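Local structure of uncharacterized protein Cgl0159 (Corynebacterium glutamicum, 3FOK) at residues 38-51 and 266-278. The protein is of unknown function but belongs to the Cgl0159-like family of the TIM-barrel clan, so it may be an enzyme whose reaction is not yet known. Residues are numbered along the deposited sequence; the frame is centred on the assembly and turned at random.
Sequences LGEDGKLFIVAADH and GVRGLTVGRTLLY
Leu44 and Ile46 pair in parallel with the strand that holds Leu270. The axes of strands 44-48 and 267-272 lie 4.6 Å apart and differ by 6° in direction. Leu44 N donates to Arg268 O at 2.8 Å, and Leu44 O accepts from Leu270 N. Ile46 N then binds Leu270 O, and Ala48 N binds Val272 O. The bond from Val272 N to Ile46 O is weak. Gly269 CA makes a CA-H...O contact with Leu44 O at 3.1 Å. Its backbone angles would point a CB into that oxygen, so the site suits a glycine.

Arg268 reaches back to the turn at residues 39-42. Its CB and CG make no close contact across the pair; the bend at chi2 (-83°) then swings the chain toward Gly42. CD passes 3.1 Å from Gly42 O. NE and CZ lie farther from this oxygen, and NH1 binds it at 2.8 Å. The N-H points almost straight at the oxygen (163°), which lies near the guanidinium plane. Leu38 CD1 packs against NH1, and the two side chains cross at about a right angle. A water links Lys43 NZ to Val267 O nearby.

Phe45, Val47, Leu270 and Val272 share one face of the sheet. Leu276 CD1 meets the edge of the Phe45 ring, 3.5 Å from CE1. Val47 CG1 touches the isobutyl group of Leu277. At the C-terminal end of the strands the His51 ring crosses the Arg274 chain, meeting its CG, CD and NE.

This pairing joins the first and last parallel strands of the sheet, consistent with closure of a TIM barrel. Strand 87-90 continues the sheet beyond 44-48, and strand 240-243 beyond 267-272. Helix 284-295 covers Phe45, Leu270 and Leu276, while helix 69-81 packs on Val47 and Leu277.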
# COMPACT_ATOMS: atom_id res chain seq x y z
N LEU A 38 0.15 -37.79 6.43
CA LEU A 38 -0.81 -38.87 6.24
C LEU A 38 -0.33 -40.19 6.83
O LEU A 38 0.81 -40.59 6.62
CB LEU A 38 -1.12 -39.04 4.76
CG LEU A 38 -1.73 -37.82 4.08
CD1 LEU A 38 -1.87 -38.07 2.59
CD2 LEU A 38 -3.09 -37.52 4.71
N GLY A 39 -1.22 -40.85 7.56
CA GLY A 39 -0.88 -42.12 8.15
C GLY A 39 -0.98 -43.24 7.14
O GLY A 39 -1.03 -43.00 5.93
N GLU A 40 -1.01 -44.47 7.63
CA GLU A 40 -1.09 -45.64 6.77
C GLU A 40 -2.38 -45.72 5.96
O GLU A 40 -2.37 -46.15 4.81
CB GLU A 40 -0.91 -46.91 7.60
CG GLU A 40 0.49 -47.08 8.19
CD GLU A 40 0.84 -46.02 9.23
OE1 GLU A 40 2.04 -45.89 9.57
OE2 GLU A 40 -0.08 -45.33 9.73
N ASP A 41 -3.49 -45.29 6.55
CA ASP A 41 -4.77 -45.35 5.86
C ASP A 41 -5.03 -44.09 5.02
O ASP A 41 -6.08 -43.95 4.40
CB ASP A 41 -5.91 -45.58 6.86
CG ASP A 41 -6.26 -44.33 7.65
OD1 ASP A 41 -5.35 -43.54 7.96
OD2 ASP A 41 -7.46 -44.16 7.96
N GLY A 42 -4.05 -43.19 5.01
CA GLY A 42 -4.16 -41.97 4.22
C GLY A 42 -5.26 -41.00 4.61
O GLY A 42 -5.54 -40.05 3.88
N LYS A 43 -5.90 -41.24 5.76
CA LYS A 43 -6.97 -40.35 6.22
C LYS A 43 -6.48 -39.39 7.29
O LYS A 43 -5.46 -39.63 7.95
CB LYS A 43 -8.14 -41.17 6.75
CG LYS A 43 -9.20 -41.52 5.71
CD LYS A 43 -8.64 -42.40 4.61
CE LYS A 43 -9.74 -42.86 3.66
NZ LYS A 43 -10.41 -41.71 2.98
N LEU A 44 -7.22 -38.30 7.48
CA LEU A 44 -6.85 -37.29 8.46
C LEU A 44 -8.07 -36.80 9.24
O LEU A 44 -9.13 -36.57 8.66
CB LEU A 44 -6.19 -36.12 7.72
CG LEU A 44 -5.21 -35.18 8.42
CD1 LEU A 44 -4.00 -35.97 8.92
CD2 LEU A 44 -4.76 -34.10 7.44
N PHE A 45 -7.91 -36.67 10.55
CA PHE A 45 -8.98 -36.20 11.42
C PHE A 45 -8.41 -35.11 12.32
O PHE A 45 -7.56 -35.37 13.17
CB PHE A 45 -9.55 -37.35 12.26
CG PHE A 45 -10.53 -36.91 13.32
CD1 PHE A 45 -11.38 -35.82 13.12
CD2 PHE A 45 -10.63 -37.62 14.52
CE1 PHE A 45 -12.30 -35.44 14.10
CE2 PHE A 45 -11.55 -37.25 15.50
CZ PHE A 45 -12.39 -36.16 15.28
N ILE A 46 -8.90 -33.88 12.12
CA ILE A 46 -8.42 -32.73 12.87
C ILE A 46 -9.53 -31.98 13.59
O ILE A 46 -10.59 -31.73 13.02
CB ILE A 46 -7.67 -31.78 11.91
CG1 ILE A 46 -6.38 -32.45 11.45
CG2 ILE A 46 -7.40 -30.44 12.59
CD1 ILE A 46 -5.65 -31.70 10.37
N VAL A 47 -9.28 -31.62 14.85
CA VAL A 47 -10.26 -30.89 15.63
C VAL A 47 -9.94 -29.40 15.57
O VAL A 47 -8.81 -28.98 15.83
CB VAL A 47 -10.26 -31.36 17.10
CG1 VAL A 47 -11.54 -30.88 17.77
CG2 VAL A 47 -10.15 -32.87 17.17
N ALA A 48 -10.94 -28.60 15.22
CA ALA A 48 -10.77 -27.16 15.07
C ALA A 48 -11.23 -26.30 16.24
O ALA A 48 -12.27 -26.57 16.86
CB ALA A 48 -11.49 -26.71 13.80
N ALA A 49 -10.47 -25.25 16.52
CA ALA A 49 -10.78 -24.33 17.61
C ALA A 49 -10.23 -22.93 17.35
O ALA A 49 -9.70 -22.29 18.25
CB ALA A 49 -10.22 -24.88 18.93
N ASP A 50 -10.36 -22.46 16.12
CA ASP A 50 -9.87 -21.12 15.77
C ASP A 50 -10.99 -20.09 15.70
O ASP A 50 -10.78 -18.97 15.21
CB ASP A 50 -9.11 -21.15 14.44
CG ASP A 50 -9.98 -21.54 13.27
OD1 ASP A 50 -9.63 -21.18 12.12
OD2 ASP A 50 -11.01 -22.21 13.48
N HIS A 51 -12.17 -20.45 16.21
CA HIS A 51 -13.32 -19.56 16.18
C HIS A 51 -13.24 -18.33 17.09
O HIS A 51 -13.58 -17.22 16.67
CB HIS A 51 -14.59 -20.33 16.53
CG HIS A 51 -14.68 -21.68 15.89
ND1 HIS A 51 -13.86 -22.73 16.24
CD2 HIS A 51 -15.50 -22.16 14.92
CE1 HIS A 51 -14.18 -23.79 15.53
NE2 HIS A 51 -15.17 -23.47 14.72
N GLY A 266 -11.57 -38.37 -3.46
CA GLY A 266 -10.79 -37.22 -3.02
C GLY A 266 -10.96 -36.80 -1.57
O GLY A 266 -10.10 -36.10 -1.03
N VAL A 267 -12.04 -37.21 -0.92
CA VAL A 267 -12.25 -36.85 0.47
C VAL A 267 -11.25 -37.62 1.33
O VAL A 267 -11.17 -38.84 1.27
CB VAL A 267 -13.69 -37.16 0.93
CG1 VAL A 267 -13.86 -36.79 2.40
CG2 VAL A 267 -14.67 -36.39 0.08
N ARG A 268 -10.48 -36.88 2.12
CA ARG A 268 -9.44 -37.46 2.97
C ARG A 268 -9.71 -37.44 4.47
O ARG A 268 -8.89 -37.91 5.25
CB ARG A 268 -8.11 -36.75 2.70
CG ARG A 268 -7.49 -37.11 1.37
CD ARG A 268 -6.72 -38.41 1.49
NE ARG A 268 -6.16 -38.85 0.22
CZ ARG A 268 -5.17 -39.73 0.11
NH1 ARG A 268 -4.63 -40.26 1.20
NH2 ARG A 268 -4.72 -40.08 -1.09
N GLY A 269 -10.84 -36.90 4.88
CA GLY A 269 -11.13 -36.87 6.30
C GLY A 269 -11.99 -35.74 6.82
O GLY A 269 -12.80 -35.16 6.09
N LEU A 270 -11.79 -35.41 8.09
CA LEU A 270 -12.55 -34.37 8.78
C LEU A 270 -11.69 -33.31 9.47
O LEU A 270 -10.56 -33.57 9.90
CB LEU A 270 -13.44 -35.01 9.84
CG LEU A 270 -14.90 -35.41 9.59
CD1 LEU A 270 -15.12 -35.90 8.18
CD2 LEU A 270 -15.29 -36.47 10.61
N THR A 271 -12.25 -32.11 9.58
CA THR A 271 -11.64 -30.98 10.27
C THR A 271 -12.85 -30.29 10.88
O THR A 271 -13.34 -29.27 10.38
CB THR A 271 -10.91 -30.01 9.32
OG1 THR A 271 -9.80 -30.68 8.71
CG2 THR A 271 -10.39 -28.80 10.09
N VAL A 272 -13.33 -30.88 11.97
CA VAL A 272 -14.52 -30.41 12.68
C VAL A 272 -14.20 -29.79 14.04
O VAL A 272 -13.28 -30.22 14.73
CB VAL A 272 -15.50 -31.58 12.87
CG1 VAL A 272 -16.70 -31.14 13.68
CG2 VAL A 272 -15.94 -32.10 11.51
N GLY A 273 -15.00 -28.80 14.42
CA GLY A 273 -14.78 -28.14 15.70
C GLY A 273 -16.02 -28.02 16.57
O GLY A 273 -16.23 -28.83 17.48
N ARG A 274 -16.83 -27.00 16.31
CA ARG A 274 -18.04 -26.72 17.07
C ARG A 274 -18.83 -27.96 17.53
O ARG A 274 -19.20 -28.07 18.70
CB ARG A 274 -18.98 -25.81 16.26
CG ARG A 274 -18.32 -24.59 15.61
CD ARG A 274 -18.08 -24.79 14.10
NE ARG A 274 -17.02 -25.75 13.80
CZ ARG A 274 -16.72 -26.19 12.59
NH1 ARG A 274 -17.41 -25.78 11.55
NH2 ARG A 274 -15.73 -27.04 12.41
N THR A 275 -19.08 -28.90 16.62
CA THR A 275 -19.85 -30.10 16.93
C THR A 275 -19.20 -31.15 17.83
O THR A 275 -19.87 -31.74 18.68
CB THR A 275 -20.31 -30.79 15.62
OG1 THR A 275 -21.46 -30.10 15.11
CG2 THR A 275 -20.67 -32.25 15.87
N LEU A 276 -17.90 -31.36 17.67
CA LEU A 276 -17.18 -32.36 18.46
C LEU A 276 -16.84 -31.86 19.87
O LEU A 276 -16.85 -32.63 20.83
CB LEU A 276 -15.92 -32.78 17.71
CG LEU A 276 -16.22 -33.30 16.30
CD1 LEU A 276 -14.93 -33.59 15.56
CD2 LEU A 276 -17.10 -34.55 16.37
N LEU A 277 -16.51 -30.57 19.98
CA LEU A 277 -16.23 -29.95 21.27
C LEU A 277 -17.57 -29.29 21.53
O LEU A 277 -18.19 -28.80 20.59
CB LEU A 277 -15.17 -28.86 21.13
CG LEU A 277 -13.84 -29.16 20.44
CD1 LEU A 277 -13.16 -27.84 20.08
CD2 LEU A 277 -12.95 -29.99 21.35
N TYR A 278 -18.05 -29.28 22.77
CA TYR A 278 -19.35 -28.66 23.04
C TYR A 278 -20.47 -29.39 22.31
O TYR A 278 -21.22 -28.77 21.55
CB TYR A 278 -19.37 -27.20 22.59
CG TYR A 278 -18.19 -26.38 23.05
CD1 TYR A 278 -18.10 -25.93 24.36
CD2 TYR A 278 -17.15 -26.08 22.17
CE1 TYR A 278 -17.00 -25.20 24.79
CE2 TYR A 278 -16.05 -25.36 22.59
CZ TYR A 278 -15.97 -24.93 23.90
OH TYR A 278 -14.87 -24.23 24.32
O HOH W 1 -12.48 -40.19 3.60